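Local coordinates for KaiC-like domain-containing protein (Pyrococcus horikoshii, PDB 2EKD) that is of unknown function but probably belongs to the KaiC-like proteins related to P-loop nucleoside triphosphatases, at residues L69-G78 / I83-I92. Sequence-based numbering, arbitrary orientation.
Sequences LENVQVIKMG and IGRVIGRLNI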
ATOM      1  N   LEU F  69     -39.748  12.508 -11.085  1.00 28.61           N
ATOM      2  CA  LEU F  69     -38.707  11.581 -11.508  1.00 29.05           C
ATOM      3  C   LEU F  69     -39.275  10.493 -12.413  1.00 29.93           C
ATOM      4  O   LEU F  69     -38.557   9.919 -13.234  1.00 28.72           O
ATOM      5  CB  LEU F  69     -38.038  10.935 -10.293  1.00 30.48           C
ATOM      6  CG  LEU F  69     -37.316  11.850  -9.300  1.00 31.32           C
ATOM      7  CD1 LEU F  69     -36.638  10.982  -8.249  1.00 34.16           C
ATOM      8  CD2 LEU F  69     -36.285  12.708 -10.014  1.00 30.23           C
ATOM      9  N   GLU F  70     -40.567  10.213 -12.260  1.00 30.29           N
ATOM     10  CA  GLU F  70     -41.227   9.186 -13.060  1.00 32.11           C
ATOM     11  C   GLU F  70     -41.593   9.680 -14.455  1.00 31.56           C
ATOM     12  O   GLU F  70     -41.729   8.887 -15.384  1.00 30.66           O
ATOM     13  CB  GLU F  70     -42.502   8.709 -12.363  1.00 33.48           C
ATOM     14  CG  GLU F  70     -42.285   7.936 -11.084  1.00 36.20           C
ATOM     15  CD  GLU F  70     -43.589   7.661 -10.364  1.00 39.67           C
ATOM     16  OE1 GLU F  70     -44.570   7.276 -11.039  1.00 44.17           O
ATOM     17  OE2 GLU F  70     -43.637   7.819  -9.127  1.00 41.13           O
ATOM     18  N   ASN F  71     -41.733  10.992 -14.606  1.00 32.01           N
ATOM     19  CA  ASN F  71     -42.131  11.556 -15.888  1.00 33.47           C
ATOM     20  C   ASN F  71     -41.037  12.130 -16.782  1.00 32.46           C
ATOM     21  O   ASN F  71     -41.339  12.722 -17.813  1.00 32.54           O
ATOM     22  CB  ASN F  71     -43.213  12.615 -15.660  1.00 35.83           C
ATOM     23  CG  ASN F  71     -44.447  12.039 -14.995  1.00 38.48           C
ATOM     24  OD1 ASN F  71     -45.074  11.113 -15.520  1.00 42.58           O
ATOM     25  ND2 ASN F  71     -44.801  12.578 -13.835  1.00 39.43           N
ATOM     26  N   VAL F  72     -39.772  11.962 -16.407  1.00 30.82           N
ATOM     27  CA  VAL F  72     -38.697  12.475 -17.246  1.00 29.68           C
ATOM     28  C   VAL F  72     -38.296  11.375 -18.216  1.00 28.58           C
ATOM     29  O   VAL F  72     -38.608  10.209 -17.991  1.00 28.13           O
ATOM     30  CB  VAL F  72     -37.462  12.879 -16.413  1.00 31.21           C
ATOM     31  CG1 VAL F  72     -37.852  13.934 -15.387  1.00 31.68           C
ATOM     32  CG2 VAL F  72     -36.864  11.654 -15.735  1.00 31.39           C
ATOM     33  N   GLN F  73     -37.609  11.742 -19.294  1.00 27.25           N
ATOM     34  CA  GLN F  73     -37.169  10.756 -20.271  1.00 27.56           C
ATOM     35  C   GLN F  73     -35.874  10.107 -19.779  1.00 26.83           C
ATOM     36  O   GLN F  73     -35.025  10.764 -19.174  1.00 25.19           O
ATOM     37  CB  GLN F  73     -36.957  11.420 -21.633  1.00 29.37           C
ATOM     38  CG  GLN F  73     -38.166  12.236 -22.105  1.00 32.59           C
ATOM     39  CD  GLN F  73     -37.981  12.807 -23.498  1.00 33.56           C
ATOM     40  OE1 GLN F  73     -38.281  12.151 -24.496  1.00 37.30           O
ATOM     41  NE2 GLN F  73     -37.467  14.027 -23.574  1.00 35.04           N
ATOM     42  N   VAL F  74     -35.728   8.815 -20.045  1.00 26.21           N
ATOM     43  CA  VAL F  74     -34.564   8.070 -19.594  1.00 24.75           C
ATOM     44  C   VAL F  74     -33.936   7.168 -20.654  1.00 23.84           C
ATOM     45  O   VAL F  74     -34.634   6.512 -21.424  1.00 23.97           O
ATOM     46  CB  VAL F  74     -34.937   7.190 -18.369  1.00 25.27           C
ATOM     47  CG1 VAL F  74     -33.750   6.330 -17.950  1.00 23.18           C
ATOM     48  CG2 VAL F  74     -35.394   8.070 -17.213  1.00 23.24           C
ATOM     49  N   ILE F  75     -32.609   7.156 -20.684  1.00 23.74           N
ATOM     50  CA  ILE F  75     -31.855   6.304 -21.594  1.00 23.45           C
ATOM     51  C   ILE F  75     -31.135   5.319 -20.678  1.00 25.26           C
ATOM     52  O   ILE F  75     -30.196   5.689 -19.967  1.00 24.75           O
ATOM     53  CB  ILE F  75     -30.805   7.091 -22.397  1.00 23.63           C
ATOM     54  CG1 ILE F  75     -31.496   8.099 -23.317  1.00 22.63           C
ATOM     55  CG2 ILE F  75     -29.947   6.122 -23.221  1.00 22.57           C
ATOM     56  CD1 ILE F  75     -30.537   8.892 -24.181  1.00 23.26           C
ATOM     57  N   LYS F  76     -31.593   4.072 -20.679  1.00 25.96           N
ATOM     58  CA  LYS F  76     -31.003   3.051 -19.827  1.00 27.84           C
ATOM     59  C   LYS F  76     -29.772   2.410 -20.440  1.00 28.25           C
ATOM     60  O   LYS F  76     -29.747   2.101 -21.624  1.00 27.60           O
ATOM     61  CB  LYS F  76     -32.042   1.968 -19.490  1.00 26.99           C
ATOM     62  CG  LYS F  76     -33.159   2.455 -18.571  1.00 25.81           C
ATOM     63  CD  LYS F  76     -34.094   1.322 -18.138  1.00 26.20           C
ATOM     64  CE  LYS F  76     -33.396   0.277 -17.264  1.00 26.20           C
ATOM     65  NZ  LYS F  76     -33.037   0.797 -15.907  1.00 26.15           N
HETATM   66  N   MSE F  77     -28.746   2.234 -19.618  1.00 30.84           N
HETATM   67  CA  MSE F  77     -27.500   1.609 -20.048  1.00 34.73           C
HETATM   68  C   MSE F  77     -27.345   0.395 -19.130  1.00 33.45           C
HETATM   69  O   MSE F  77     -26.710   0.459 -18.076  1.00 31.89           O
HETATM   70  CB  MSE F  77     -26.343   2.609 -19.900  1.00 39.61           C
HETATM   71  CG  MSE F  77     -26.678   3.977 -20.528  1.00 46.65           C
HETATM   72 SE   MSE F  77     -25.366   5.219 -20.501  1.00 60.82          SE
HETATM   73  CE  MSE F  77     -25.973   6.388 -21.718  1.00 53.56           C
ATOM     74  N   GLY F  78     -27.961  -0.709 -19.542  1.00 33.22           N
ATOM     75  CA  GLY F  78     -27.950  -1.917 -18.740  1.00 31.90           C
ATOM     76  C   GLY F  78     -29.065  -1.733 -17.727  1.00 32.51           C
ATOM     77  O   GLY F  78     -29.843  -0.784 -17.839  1.00 31.07           O
ATOM     78  N   ILE F  83     -37.525   3.037 -14.420  1.00 32.88           N
ATOM     79  CA  ILE F  83     -38.029   4.217 -13.725  1.00 31.47           C
ATOM     80  C   ILE F  83     -38.004   5.360 -14.732  1.00 31.50           C
ATOM     81  O   ILE F  83     -36.989   5.587 -15.395  1.00 30.52           O
ATOM     82  CB  ILE F  83     -37.149   4.596 -12.518  1.00 30.35           C
ATOM     83  CG1 ILE F  83     -37.173   3.472 -11.477  1.00 30.99           C
ATOM     84  CG2 ILE F  83     -37.650   5.901 -11.900  1.00 29.35           C
ATOM     85  CD1 ILE F  83     -38.543   3.239 -10.844  1.00 28.33           C
ATOM     86  N   GLY F  84     -39.125   6.065 -14.854  1.00 30.25           N
ATOM     87  CA  GLY F  84     -39.210   7.164 -15.798  1.00 30.43           C
ATOM     88  C   GLY F  84     -39.645   6.683 -17.170  1.00 30.09           C
ATOM     89  O   GLY F  84     -39.942   5.509 -17.348  1.00 29.96           O
ATOM     90  N   ARG F  85     -39.683   7.590 -18.140  1.00 30.66           N
ATOM     91  CA  ARG F  85     -40.085   7.245 -19.501  1.00 29.40           C
ATOM     92  C   ARG F  85     -38.870   6.789 -20.293  1.00 29.00           C
ATOM     93  O   ARG F  85     -38.108   7.611 -20.800  1.00 27.70           O
ATOM     94  CB  ARG F  85     -40.720   8.456 -20.191  1.00 29.94           C
ATOM     95  CG  ARG F  85     -41.959   8.992 -19.499  1.00 32.96           C
ATOM     96  CD  ARG F  85     -42.461  10.264 -20.172  1.00 35.75           C
ATOM     97  NE  ARG F  85     -43.581  10.862 -19.451  1.00 37.25           N
ATOM     98  CZ  ARG F  85     -44.140  12.022 -19.771  1.00 38.56           C
ATOM     99  NH1 ARG F  85     -43.684  12.717 -20.805  1.00 40.98           N
ATOM    100  NH2 ARG F  85     -45.157  12.490 -19.058  1.00 39.94           N
ATOM    101  N   VAL F  86     -38.691   5.477 -20.399  1.00 28.93           N
ATOM    102  CA  VAL F  86     -37.543   4.962 -21.143  1.00 30.10           C
ATOM    103  C   VAL F  86     -37.696   5.181 -22.652  1.00 31.32           C
ATOM    104  O   VAL F  86     -38.610   4.684 -23.294  1.00 32.99           O
ATOM    105  CB  VAL F  86     -37.429   3.466 -20.854  1.00 28.50           C
ATOM    106  CG1 VAL F  86     -36.291   2.860 -21.674  1.00 28.77           C
ATOM    107  CG2 VAL F  86     -37.161   3.240 -19.377  1.00 27.29           C
ATOM    108  N   ILE F  87     -36.776   5.990 -23.214  1.00 29.51           N
ATOM    109  CA  ILE F  87     -36.825   6.230 -24.654  1.00 29.22           C
ATOM    110  C   ILE F  87     -35.775   5.412 -25.406  1.00 30.15           C
ATOM    111  O   ILE F  87     -35.660   5.456 -26.623  1.00 32.90           O
ATOM    112  CB  ILE F  87     -36.600   7.722 -24.911  1.00 26.58           C
ATOM    113  CG1 ILE F  87     -35.246   8.159 -24.343  1.00 26.91           C
ATOM    114  CG2 ILE F  87     -37.694   8.546 -24.210  1.00 26.57           C
ATOM    115  CD1 ILE F  87     -34.777   9.495 -24.923  1.00 25.98           C
ATOM    116  N   GLY F  88     -34.961   4.668 -24.634  1.00 30.00           N
ATOM    117  CA  GLY F  88     -33.914   3.874 -25.268  1.00 29.55           C
ATOM    118  C   GLY F  88     -33.194   2.974 -24.262  1.00 31.12           C
ATOM    119  O   GLY F  88     -33.140   3.249 -23.071  1.00 29.21           O
ATOM    120  N   ARG F  89     -32.637   1.891 -24.790  1.00 31.05           N
ATOM    121  CA  ARG F  89     -31.886   0.933 -23.992  1.00 33.11           C
ATOM    122  C   ARG F  89     -30.579   0.656 -24.724  1.00 33.79           C
ATOM    123  O   ARG F  89     -30.580   0.246 -25.884  1.00 35.56           O
ATOM    124  CB  ARG F  89     -32.684  -0.363 -23.821  1.00 32.50           C
ATOM    125  CG  ARG F  89     -33.999  -0.181 -23.075  1.00 33.17           C
ATOM    126  CD  ARG F  89     -34.655  -1.520 -22.728  1.00 33.69           C
ATOM    127  NE  ARG F  89     -35.750  -1.352 -21.770  1.00 32.82           N
ATOM    128  CZ  ARG F  89     -36.881  -0.704 -22.030  1.00 31.48           C
ATOM    129  NH1 ARG F  89     -37.077  -0.161 -23.226  1.00 32.02           N
ATOM    130  NH2 ARG F  89     -37.815  -0.593 -21.094  1.00 29.36           N
ATOM    131  N   LEU F  90     -29.462   0.903 -24.054  1.00 33.98           N
ATOM    132  CA  LEU F  90     -28.158   0.682 -24.660  1.00 35.37           C
ATOM    133  C   LEU F  90     -27.438  -0.497 -24.026  1.00 37.15           C
ATOM    134  O   LEU F  90     -27.556  -0.743 -22.824  1.00 37.02           O
ATOM    135  CB  LEU F  90     -27.295   1.935 -24.529  1.00 33.26           C
ATOM    136  CG  LEU F  90     -27.701   3.163 -25.339  1.00 33.38           C
ATOM    137  CD1 LEU F  90     -26.847   4.342 -24.907  1.00 34.18           C
ATOM    138  CD2 LEU F  90     -27.531   2.884 -26.832  1.00 32.24           C
ATOM    139  N   ASN F  91     -26.687  -1.220 -24.846  1.00 40.01           N
ATOM    140  CA  ASN F  91     -25.939  -2.375 -24.380  1.00 43.49           C
ATOM    141  C   ASN F  91     -24.563  -1.982 -23.853  1.00 44.83           C
ATOM    142  O   ASN F  91     -23.900  -1.097 -24.404  1.00 44.49           O
ATOM    143  CB  ASN F  91     -25.780  -3.390 -25.513  1.00 44.32           C
ATOM    144  CG  ASN F  91     -24.819  -4.504 -25.160  1.00 45.55           C
ATOM    145  OD1 ASN F  91     -25.046  -5.264 -24.217  1.00 46.63           O
ATOM    146  ND2 ASN F  91     -23.729  -4.603 -25.915  1.00 45.42           N
ATOM    147  N   ILE F  92     -24.143  -2.653 -22.785  1.00 45.47           N
ATOM    148  CA  ILE F  92     -22.847  -2.406 -22.171  1.00 47.81           C
ATOM    149  C   ILE F  92     -21.884  -3.553 -22.464  1.00 49.73           C
ATOM    150  O   ILE F  92     -22.013  -4.637 -21.897  1.00 49.57           O
ATOM    151  CB  ILE F  92     -22.977  -2.261 -20.641  1.00 47.12           C
ATOM    152  CG1 ILE F  92     -23.857  -1.057 -20.306  1.00 46.69           C
ATOM    153  CG2 ILE F  92     -21.597  -2.110 -20.013  1.00 47.66           C
ATOM    154  CD1 ILE F  92     -24.160  -0.913 -18.835  1.00 46.60           C
TER
HETATM  155  O   HOH W   1     -34.816   3.663 -15.886  1.00 29.53           O
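Arg-85 N donates to Val-72 O at 2.8 Å, the first of the backbone hydrogen bonds that pair strands 73-77 and 85-90 in parallel. Arg-85 O accepts Val-74 N. Val-74 O accepts Ile-87 N, after which the register slips by one residue: Lys-76 N bonds to Gly-88 O, and Lys-76 O receives Leu-90 N at 2.7 Å. A CA-H...O contact from Gly-84 CA to Glu-70 O (3.1 Å) precedes the ladder.

Ile-87 sits at the slip. With CG1 between the backbone N and the carbonyl carbon (chi1 59°), that branch lies 3.9 Å from Ile-75 CG1, while Ile-87 CG2 reaches Gln-73 OE1 at 3.7 Å. Trimming Ile-87 to an alanine would probably open a gap beside Ile-75 CG1 and leave the Gln-73 side chain freer to turn. Gln-73, Ile-75, Met-77 and Leu-90 lie on one face of the sheet, where Leu-90 CD1 touches both Ile-75 CG2 and Met-77 CE, and helix 99-105 packs over Ile-75 and Leu-90.

Within the chain, strand 85-90 is an edge of the mixed sheet, consistent with a P-loop NTPase-like alpha/beta fold; strand 73-77 joins it to strand 44-48.

The other face carries Val-74, Lys-76, Val-86 and Arg-89. Lys-76 lays its CD 3.8 Å from Val-86 CG2, then bends at chi3 and chi4, and its NZ is held by Asp-47, Asp-50 and Lys-81 O. At the opposite end of the ladder from Leu-90, Asn-71 O lies over one face of the Arg-85 guanidinium, 3.3 Å from Arg-85 NE, without a hydrogen bond.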